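Local coordinates for KLLA0C04147p (Kluyveromyces lactis, PDB 5H2D), which binds ergosterol in its OSBP-related (ORD) domain, the C-terminal part of a longer ankyrin-repeat protein, and probably transfers sterols, at residues A[69-74]-A[125-130]; A[120-125]-A[145-150]; A[356-361]-A[372-377]. One frame throughout, in Å; residues are numbered along the deposited sequence.

Contact 1: A[69-74]-A[125-130]; sequences PTSLLQ and LGETFE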
loop_
_atom_site.group_PDB
_atom_site.type_symbol
_atom_site.label_atom_id
_atom_site.label_comp_id
_atom_site.label_asym_id
_atom_site.label_seq_id
_atom_site.Cartn_x
_atom_site.Cartn_y
_atom_site.Cartn_z
ATOM N N PRO A 69 13.355 -2.458 -8.210
ATOM C CA PRO A 69 13.310 -1.047 -8.633
ATOM C C PRO A 69 11.961 -0.397 -8.403
ATOM O O PRO A 69 11.437 0.313 -9.264
ATOM C CB PRO A 69 13.627 -1.125 -10.130
ATOM C CG PRO A 69 13.012 -2.433 -10.524
ATOM C CD PRO A 69 13.310 -3.369 -9.369
ATOM N N THR A 70 11.383 -0.623 -7.237
ATOM C CA THR A 70 10.225 0.124 -6.793
ATOM C C THR A 70 10.604 0.789 -5.486
ATOM O O THR A 70 11.530 0.352 -4.812
ATOM C CB THR A 70 9.010 -0.770 -6.552
ATOM O OG1 THR A 70 9.310 -1.677 -5.480
ATOM C CG2 THR A 70 8.660 -1.566 -7.819
ATOM N N SER A 71 9.881 1.836 -5.125
ATOM C CA SER A 71 10.076 2.498 -3.842
ATOM C C SER A 71 9.123 1.923 -2.799
ATOM O O SER A 71 8.049 1.421 -3.129
ATOM C CB SER A 71 9.831 4.005 -3.990
ATOM O OG SER A 71 10.019 4.707 -2.766
ATOM N N LEU A 72 9.519 1.998 -1.521
ATOM C CA LEU A 72 8.528 1.748 -0.476
ATOM C C LEU A 72 7.267 2.589 -0.706
ATOM O O LEU A 72 6.144 2.126 -0.456
ATOM C CB LEU A 72 9.131 2.021 0.908
ATOM C CG LEU A 72 9.018 0.906 1.956
ATOM C CD1 LEU A 72 7.574 0.630 2.303
ATOM C CD2 LEU A 72 9.712 -0.358 1.465
ATOM N N LEU A 73 7.427 3.821 -1.217
ATOM C CA LEU A 73 6.266 4.671 -1.492
ATOM C C LEU A 73 5.328 4.033 -2.504
ATOM O O LEU A 73 4.108 4.220 -2.429
ATOM C CB LEU A 73 6.724 6.037 -2.024
ATOM C CG LEU A 73 7.648 6.863 -1.141
ATOM C CD1 LEU A 73 7.920 8.245 -1.761
ATOM C CD2 LEU A 73 7.031 7.004 0.237
ATOM N N GLN A 74 5.882 3.301 -3.467
ATOM C CA GLN A 74 5.078 2.653 -4.490
ATOM C C GLN A 74 4.537 1.309 -4.021
ATOM O O GLN A 74 3.414 0.948 -4.383
ATOM C CB GLN A 74 5.919 2.519 -5.762
ATOM C CG GLN A 74 6.230 3.902 -6.365
ATOM C CD GLN A 74 7.342 3.877 -7.379
ATOM O OE1 GLN A 74 8.286 3.101 -7.263
ATOM N NE2 GLN A 74 7.252 4.756 -8.384
ATOM N N LEU A 125 14.431 11.196 2.384
ATOM C CA LEU A 125 13.632 12.126 3.172
ATOM C C LEU A 125 13.085 13.228 2.267
ATOM O O LEU A 125 13.850 13.903 1.571
ATOM C CB LEU A 125 14.480 12.713 4.300
ATOM C CG LEU A 125 13.737 13.652 5.259
ATOM C CD1 LEU A 125 12.585 12.956 6.005
ATOM C CD2 LEU A 125 14.748 14.248 6.240
ATOM N N GLY A 126 11.763 13.397 2.271
ATOM C CA GLY A 126 11.134 14.374 1.414
ATOM C C GLY A 126 10.751 13.846 0.050
ATOM O O GLY A 126 10.091 14.561 -0.712
ATOM N N GLU A 127 11.133 12.613 -0.278
ATOM C CA GLU A 127 10.687 12.016 -1.527
ATOM C C GLU A 127 9.166 11.915 -1.526
ATOM O O GLU A 127 8.539 11.707 -0.484
ATOM C CB GLU A 127 11.315 10.633 -1.703
ATOM C CG GLU A 127 11.114 10.027 -3.097
ATOM C CD GLU A 127 11.921 8.755 -3.352
ATOM O OE1 GLU A 127 11.506 7.960 -4.226
ATOM O OE2 GLU A 127 12.971 8.553 -2.715
ATOM N N THR A 128 8.561 12.104 -2.695
ATOM C CA THR A 128 7.121 12.019 -2.834
ATOM C C THR A 128 6.763 11.051 -3.950
ATOM O O THR A 128 7.590 10.710 -4.791
ATOM C CB THR A 128 6.494 13.388 -3.142
ATOM O OG1 THR A 128 7.088 13.918 -4.342
ATOM C CG2 THR A 128 6.743 14.362 -2.006
ATOM N N PHE A 129 5.511 10.606 -3.948
ATOM C CA PHE A 129 5.027 9.828 -5.077
ATOM C C PHE A 129 3.540 10.099 -5.245
ATOM O O PHE A 129 2.771 9.995 -4.288
ATOM C CB PHE A 129 5.303 8.319 -4.902
ATOM C CG PHE A 129 4.688 7.460 -5.999
ATOM C CD1 PHE A 129 5.151 7.548 -7.305
ATOM C CD2 PHE A 129 3.646 6.580 -5.725
ATOM C CE1 PHE A 129 4.578 6.790 -8.312
ATOM C CE2 PHE A 129 3.079 5.810 -6.735
ATOM C CZ PHE A 129 3.549 5.922 -8.029
ATOM N N GLU A 130 3.149 10.477 -6.457
ATOM C CA GLU A 130 1.747 10.679 -6.787
ATOM C C GLU A 130 1.302 9.642 -7.802
ATOM O O GLU A 130 2.107 9.143 -8.597
ATOM C CB GLU A 130 1.514 12.073 -7.363
ATOM C CG GLU A 130 2.324 12.329 -8.621
ATOM C CD GLU A 130 1.755 13.484 -9.446
ATOM O OE1 GLU A 130 1.014 13.193 -10.410
ATOM O OE2 GLU A 130 2.038 14.659 -9.094
#

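Contact 2: A[120-125]-A[145-150]; sequences PFNPLL and VSHHPP. With SO4 (sulfate ion), chain F.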
loop_
_atom_site.group_PDB
_atom_site.type_symbol
_atom_site.label_atom_id
_atom_site.label_comp_id
_atom_site.label_asym_id
_atom_site.label_seq_id
_atom_site.Cartn_x
_atom_site.Cartn_y
_atom_site.Cartn_z
ATOM N N PRO A 120 12.666 -3.162 -1.590
ATOM C CA PRO A 120 12.366 -1.939 -2.350
ATOM C C PRO A 120 13.284 -0.810 -1.915
ATOM O O PRO A 120 13.925 -0.867 -0.862
ATOM C CB PRO A 120 10.917 -1.612 -1.979
ATOM C CG PRO A 120 10.369 -2.875 -1.317
ATOM C CD PRO A 120 11.593 -3.491 -0.639
ATOM N N PHE A 121 13.308 0.256 -2.715
ATOM C CA PHE A 121 14.140 1.397 -2.354
ATOM C C PHE A 121 13.648 2.047 -1.066
ATOM O O PHE A 121 12.442 2.212 -0.836
ATOM C CB PHE A 121 14.169 2.434 -3.482
ATOM C CG PHE A 121 15.227 2.167 -4.508
ATOM C CD1 PHE A 121 15.057 1.155 -5.446
ATOM C CD2 PHE A 121 16.388 2.927 -4.539
ATOM C CE1 PHE A 121 16.045 0.898 -6.403
ATOM C CE2 PHE A 121 17.376 2.670 -5.491
ATOM C CZ PHE A 121 17.212 1.660 -6.413
ATOM N N ASN A 122 14.596 2.426 -0.224
ATOM C CA ASN A 122 14.317 3.212 0.958
ATOM C C ASN A 122 14.152 4.661 0.501
ATOM O O ASN A 122 15.119 5.260 0.012
ATOM C CB ASN A 122 15.476 3.033 1.948
ATOM C CG ASN A 122 15.198 3.638 3.308
ATOM O OD1 ASN A 122 14.060 3.936 3.646
ATOM N ND2 ASN A 122 16.251 3.811 4.101
ATOM N N PRO A 123 12.956 5.249 0.597
ATOM C CA PRO A 123 12.748 6.579 0.012
ATOM C C PRO A 123 13.607 7.623 0.705
ATOM O O PRO A 123 13.854 7.550 1.913
ATOM C CB PRO A 123 11.254 6.841 0.232
ATOM C CG PRO A 123 10.648 5.476 0.464
ATOM C CD PRO A 123 11.726 4.732 1.227
ATOM N N LEU A 124 14.080 8.589 -0.080
ATOM C CA LEU A 124 14.812 9.700 0.518
ATOM C C LEU A 124 13.869 10.541 1.368
ATOM O O LEU A 124 12.659 10.597 1.129
ATOM C CB LEU A 124 15.459 10.566 -0.563
ATOM C CG LEU A 124 16.408 9.835 -1.511
ATOM C CD1 LEU A 124 16.972 10.814 -2.525
ATOM C CD2 LEU A 124 17.547 9.154 -0.765
ATOM N N LEU A 125 14.431 11.196 2.384
ATOM C CA LEU A 125 13.632 12.126 3.172
ATOM C C LEU A 125 13.085 13.228 2.267
ATOM O O LEU A 125 13.850 13.903 1.571
ATOM C CB LEU A 125 14.480 12.713 4.300
ATOM C CG LEU A 125 13.737 13.652 5.259
ATOM C CD1 LEU A 125 12.585 12.956 6.005
ATOM C CD2 LEU A 125 14.748 14.248 6.240
ATOM N N VAL A 145 8.071 11.118 5.253
ATOM C CA VAL A 145 8.088 12.119 6.326
ATOM C C VAL A 145 9.202 11.903 7.342
ATOM O O VAL A 145 9.501 12.823 8.127
ATOM C CB VAL A 145 6.711 12.161 7.024
ATOM C CG1 VAL A 145 5.655 12.665 6.055
ATOM C CG2 VAL A 145 6.322 10.787 7.551
ATOM N N SER A 146 9.849 10.728 7.346
ATOM C CA SER A 146 10.965 10.440 8.235
ATOM C C SER A 146 11.908 9.462 7.545
ATOM O O SER A 146 11.477 8.618 6.744
ATOM C CB SER A 146 10.483 9.851 9.576
ATOM O OG SER A 146 11.567 9.629 10.481
ATOM N N HIS A 147 13.200 9.601 7.838
ATOM C CA HIS A 147 14.230 8.681 7.367
ATOM C C HIS A 147 14.810 7.838 8.490
ATOM O O HIS A 147 15.072 6.648 8.291
ATOM C CB HIS A 147 15.344 9.470 6.660
ATOM C CG HIS A 147 16.518 8.639 6.229
ATOM N ND1 HIS A 147 16.411 7.582 5.345
ATOM C CD2 HIS A 147 17.832 8.725 6.545
ATOM C CE1 HIS A 147 17.605 7.049 5.150
ATOM N NE2 HIS A 147 18.486 7.727 5.865
ATOM N N HIS A 148 14.984 8.421 9.676
ATOM C CA HIS A 148 15.362 7.669 10.870
ATOM C C HIS A 148 14.280 7.834 11.930
ATOM O O HIS A 148 14.274 8.824 12.648
ATOM C CB HIS A 148 16.709 8.156 11.428
ATOM C CG HIS A 148 17.875 7.905 10.521
ATOM N ND1 HIS A 148 18.172 6.655 10.026
ATOM C CD2 HIS A 148 18.819 8.743 10.031
ATOM C CE1 HIS A 148 19.250 6.733 9.264
ATOM N NE2 HIS A 148 19.663 7.987 9.253
ATOM N N PRO A 149 13.332 6.892 12.017
ATOM C CA PRO A 149 13.171 5.698 11.189
ATOM C C PRO A 149 12.439 6.035 9.905
ATOM O O PRO A 149 11.895 7.128 9.788
ATOM C CB PRO A 149 12.329 4.783 12.072
ATOM C CG PRO A 149 11.466 5.735 12.825
ATOM C CD PRO A 149 12.295 6.972 13.060
ATOM N N PRO A 150 12.445 5.112 8.950
ATOM C CA PRO A 150 11.730 5.351 7.686
ATOM C C PRO A 150 10.222 5.319 7.903
ATOM O O PRO A 150 9.664 4.321 8.376
ATOM C CB PRO A 150 12.207 4.206 6.785
ATOM C CG PRO A 150 12.608 3.100 7.757
ATOM C CD PRO A 150 13.183 3.834 8.958
HETATM S S SO4 F . 22.128 7.771 6.966
HETATM O O1 SO4 F . 23.328 7.857 6.136
HETATM O O2 SO4 F . 20.938 7.942 6.144
HETATM O O3 SO4 F . 22.059 6.439 7.566
HETATM O O4 SO4 F . 22.182 8.793 8.014
HETATM O O HOH W 1 13.949 6.621 4.420
HETATM O O HOH W 2 16.354 4.557 7.002
#

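Contact 3: A[356-361]-A[372-377]; sequences RPDQRA and TEKHRV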
loop_
_atom_site.group_PDB
_atom_site.type_symbol
_atom_site.label_atom_id
_atom_site.label_comp_id
_atom_site.label_asym_id
_atom_site.label_seq_id
_atom_site.Cartn_x
_atom_site.Cartn_y
_atom_site.Cartn_z
ATOM N N ARG A 356 13.589 9.603 -9.601
ATOM C CA ARG A 356 14.712 9.146 -8.789
ATOM C C ARG A 356 15.710 8.374 -9.647
ATOM O O ARG A 356 15.347 7.348 -10.232
ATOM C CB ARG A 356 14.211 8.301 -7.619
ATOM C CG ARG A 356 15.340 7.985 -6.696
ATOM C CD ARG A 356 14.942 7.209 -5.461
ATOM N NE ARG A 356 16.178 6.797 -4.815
ATOM C CZ ARG A 356 16.298 6.438 -3.544
ATOM N NH1 ARG A 356 15.247 6.455 -2.729
ATOM N NH2 ARG A 356 17.493 6.074 -3.091
ATOM N N PRO A 357 16.967 8.828 -9.758
ATOM C CA PRO A 357 17.848 8.327 -10.824
ATOM C C PRO A 357 18.477 6.972 -10.561
ATOM O O PRO A 357 18.741 6.235 -11.522
ATOM C CB PRO A 357 18.923 9.425 -10.926
ATOM C CG PRO A 357 18.950 10.072 -9.593
ATOM C CD PRO A 357 17.500 10.043 -9.122
ATOM N N ASP A 358 18.779 6.636 -9.299
ATOM C CA ASP A 358 19.301 5.295 -9.040
ATOM C C ASP A 358 18.225 4.245 -9.271
ATOM O O ASP A 358 18.477 3.197 -9.885
ATOM C CB ASP A 358 19.898 5.178 -7.625
ATOM C CG ASP A 358 19.002 5.726 -6.524
ATOM O OD1 ASP A 358 18.028 6.463 -6.793
ATOM O OD2 ASP A 358 19.325 5.432 -5.350
ATOM N N GLN A 359 17.010 4.519 -8.806
ATOM C CA GLN A 359 15.912 3.594 -9.039
ATOM C C GLN A 359 15.601 3.463 -10.529
ATOM O O GLN A 359 15.287 2.366 -11.003
ATOM C CB GLN A 359 14.684 4.056 -8.255
ATOM C CG GLN A 359 13.532 3.087 -8.339
ATOM C CD GLN A 359 12.371 3.522 -7.488
ATOM O OE1 GLN A 359 12.548 4.086 -6.408
ATOM N NE2 GLN A 359 11.165 3.265 -7.975
ATOM N N ARG A 360 15.671 4.566 -11.282
ATOM C CA ARG A 360 15.437 4.493 -12.724
ATOM C C ARG A 360 16.490 3.629 -13.407
ATOM O O ARG A 360 16.164 2.797 -14.264
ATOM C CB ARG A 360 15.432 5.895 -13.333
ATOM C CG ARG A 360 15.344 5.920 -14.869
ATOM C CD ARG A 360 13.996 5.410 -15.385
ATOM N NE ARG A 360 12.910 6.116 -14.717
ATOM C CZ ARG A 360 11.725 5.580 -14.446
ATOM N NH1 ARG A 360 11.455 4.336 -14.812
ATOM N NH2 ARG A 360 10.819 6.289 -13.791
ATOM N N ALA A 361 17.761 3.834 -13.058
ATOM C CA ALA A 361 18.822 3.013 -13.631
ATOM C C ALA A 361 18.582 1.541 -13.346
ATOM O O ALA A 361 18.724 0.694 -14.238
ATOM C CB ALA A 361 20.182 3.444 -13.087
ATOM N N THR A 372 26.077 3.866 -8.486
ATOM C CA THR A 372 26.772 5.148 -8.516
ATOM C C THR A 372 25.852 6.279 -8.071
ATOM O O THR A 372 26.231 7.122 -7.250
ATOM C CB THR A 372 27.298 5.409 -9.925
ATOM O OG1 THR A 372 28.193 4.356 -10.307
ATOM C CG2 THR A 372 28.033 6.740 -9.990
ATOM N N GLU A 373 24.623 6.294 -8.592
ATOM C CA GLU A 373 23.680 7.356 -8.252
ATOM C C GLU A 373 23.180 7.211 -6.827
ATOM O O GLU A 373 22.954 8.214 -6.138
ATOM C CB GLU A 373 22.509 7.348 -9.234
ATOM C CG GLU A 373 22.901 7.911 -10.584
ATOM C CD GLU A 373 23.307 9.378 -10.478
ATOM O OE1 GLU A 373 22.449 10.253 -10.703
ATOM O OE2 GLU A 373 24.479 9.654 -10.141
ATOM N N LYS A 374 23.001 5.967 -6.369
ATOM C CA LYS A 374 22.566 5.755 -4.995
ATOM C C LYS A 374 23.580 6.323 -4.015
ATOM O O LYS A 374 23.219 6.982 -3.033
ATOM C CB LYS A 374 22.336 4.261 -4.740
ATOM C CG LYS A 374 21.879 3.950 -3.332
ATOM C CD LYS A 374 21.681 2.450 -3.146
ATOM C CE LYS A 374 20.972 2.116 -1.846
ATOM N NZ LYS A 374 21.885 2.198 -0.676
ATOM N N HIS A 375 24.864 6.080 -4.268
ATOM C CA HIS A 375 25.882 6.621 -3.385
ATOM C C HIS A 375 25.787 8.140 -3.331
ATOM O O HIS A 375 25.892 8.744 -2.257
ATOM C CB HIS A 375 27.254 6.165 -3.874
ATOM C CG HIS A 375 28.365 6.448 -2.917
ATOM N ND1 HIS A 375 28.995 7.672 -2.850
ATOM C CD2 HIS A 375 28.955 5.666 -1.984
ATOM C CE1 HIS A 375 29.927 7.631 -1.916
ATOM N NE2 HIS A 375 29.929 6.424 -1.380
ATOM N N ARG A 376 25.549 8.767 -4.482
ATOM C CA ARG A 376 25.481 10.223 -4.542
ATOM C C ARG A 376 24.273 10.754 -3.781
ATOM O O ARG A 376 24.406 11.660 -2.951
ATOM C CB ARG A 376 25.426 10.676 -5.996
ATOM C CG ARG A 376 25.377 12.187 -6.144
ATOM C CD ARG A 376 25.394 12.623 -7.604
ATOM N NE ARG A 376 24.201 12.175 -8.318
ATOM C CZ ARG A 376 23.008 12.744 -8.189
ATOM N NH1 ARG A 376 22.854 13.790 -7.382
ATOM N NH2 ARG A 376 21.970 12.273 -8.871
ATOM N N VAL A 377 23.083 10.216 -4.055
ATOM C CA VAL A 377 21.916 10.815 -3.421
ATOM C C VAL A 377 21.897 10.495 -1.934
ATOM O O VAL A 377 21.414 11.302 -1.128
ATOM C CB VAL A 377 20.603 10.397 -4.122
ATOM C CG1 VAL A 377 20.621 10.844 -5.587
ATOM C CG2 VAL A 377 20.386 8.915 -4.019
#

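Contact 1: A[69-74]-A[125-130]
The phenyl ring of F129 takes the aliphatic stem of Q74 squarely on one face: CG of Q74 stands 3.6 Å from the centroid of the F129 ring, only 5° off the ring normal, a CH-pi contact. Beyond CG the amide of Q74 stands almost upright on the ring, the two planes 86° apart, and NE2 of Q74 comes down to 3.4 Å from CE1 of F129 near the rim. The arrangement sets the first turn of helix 72-77, opened by a capping box, against the start of strand 128-133 in the antiparallel beta-barrel of the ORD. In the box, OG of S71 accepts from N of L73 at 3.1 Å, while OE1 of Q74 accepts from N of S71 at 3.0 Å, the donor tilted from the carbonyl plane. The same OE1 also receives the amide of Q359, and NE2 of Q74 has N338 as its partner, so both ends of the amide are held and its upright stance over the ring is fixed.

Beside the ring, L73 fills the angle between helix and strand. Its CB packs on CB of F129 at 3.9 Å, and the extended branch (chi2 -175°) carries CD1 along the strand backbone to the carbonyl O of E127, 3.7 Å away. L72, whose side chain does not meet the strand segment, touches the bound ergosterol. The carboxylate of E127 is held by T353, R356 and the backbone N of L124. The extended chain of E127 brings its stem alongside L73, with CG of E127 3.9 Å from CD1 of L73.

Contact 2: A[120-125]-A[145-150]
N122 meets both H147 and P150 where the chain leaving strand 119-121 runs past the VSHHPP end of the EQVSHHPP fingerprint of the oxysterol-binding protein family. The N122 amide lies at a modest 28° to the H147 imidazole plane, with its ND2 3.7 Å from CE1 of H147, and its OD1 packs at 3.7 Å on CB of P150. One water bridges OD1 of N122, the carbonyl O of P123 and ND1 of H147, lying in the plane of that imidazole; another links ND2 of N122 to the carbonyl O of H147. The two torsions of L125 together bring its CD1 end against the backbone, 3.7 Å from CA of S146, where V145 and S146 form a classic beta bulge facing I151. A sulfate, probably from the crystallisation liquor, lies at the edge of both imidazoles: NE2 of H148 donates to its O4 at 2.9 Å, nearly straight (170°), and NE2 of H147 to its O2 in a doubtfully short bond, consistent with the phosphate-binding role of this His pair in relatives. The loop beyond is tied by OG of S146, which donates to the carbonyl O of P149 at 2.6 Å, in the carbonyl plane.

Contact 3: A[356-361]-A[372-377]
E373 faces the start of helix 357-363, its CB 3.8 Å from CB of D358, where the two antiparallel helices approach most closely along the backbone. Its chain is bent at chi2 (-63°), which turns the carboxylate along its own helix and leaves OE1 beside the P357 ring, 3.6 Å from CB of P357.

K374 offers backbone and stem rather than its charge: OD2 of D358 rests 3.3 Å from CA of K374, while the stem runs extended to CE and bends at its last torsion, taking NZ to E378. D358 is itself held by R356 in a side-on pair, NE to OD1 at 2.7 Å and NH2 to OD2, the latter using the syn lone pair. This bidentate grip fixes the rotation of the D358 carboxylate and probably offsets its charge; the backbone N of D358, buried here, has no partner in the model.

R376 grips the E373 carboxylate in a second side-on pair, NH2 to OE1 and NE to OE2; both oxygens lie close to the guanidinium plane, although the nitrogens approach from well outside the carboxylate plane. It also brings NH2 to 3.8 Å from CG of P357. V377 closes the interface with its two methyls: CG1 meets CG of P357 at 4.4 Å, and CG2 approaches OD2 of D358 at 3.9 Å.

Helix 357-363 and helix 367-390 thus form an antiparallel helical hairpin, their local axes 8.3 Å apart and inclined at 166°. F121 of strand 119-121 packs against R356, D358 and Q359 on a flank of the short helix, and the C-terminal F435 lies against R356 and P357.

In the fold
From the N terminus, 69-74 precedes a passage containing helices 84-90 and 95-108, which contact 1 closes when the chain reaches 125-130. Contact 2 opens inside that loop at 120-125 and closes at the end of strand 138-146, so the two loops cross and share L125. Backbone bonds of T70 and L72 with F121 join their first segments directly. Contact 3 follows much later as a short-range hairpin, yet its first segment returns to both: R356 reaches E127 and the carbonyl of N122. Together they tie the sterol-side helix 72-77, strands 128-133 and 138-146 of the barrel, and helices 357-363 and 367-390.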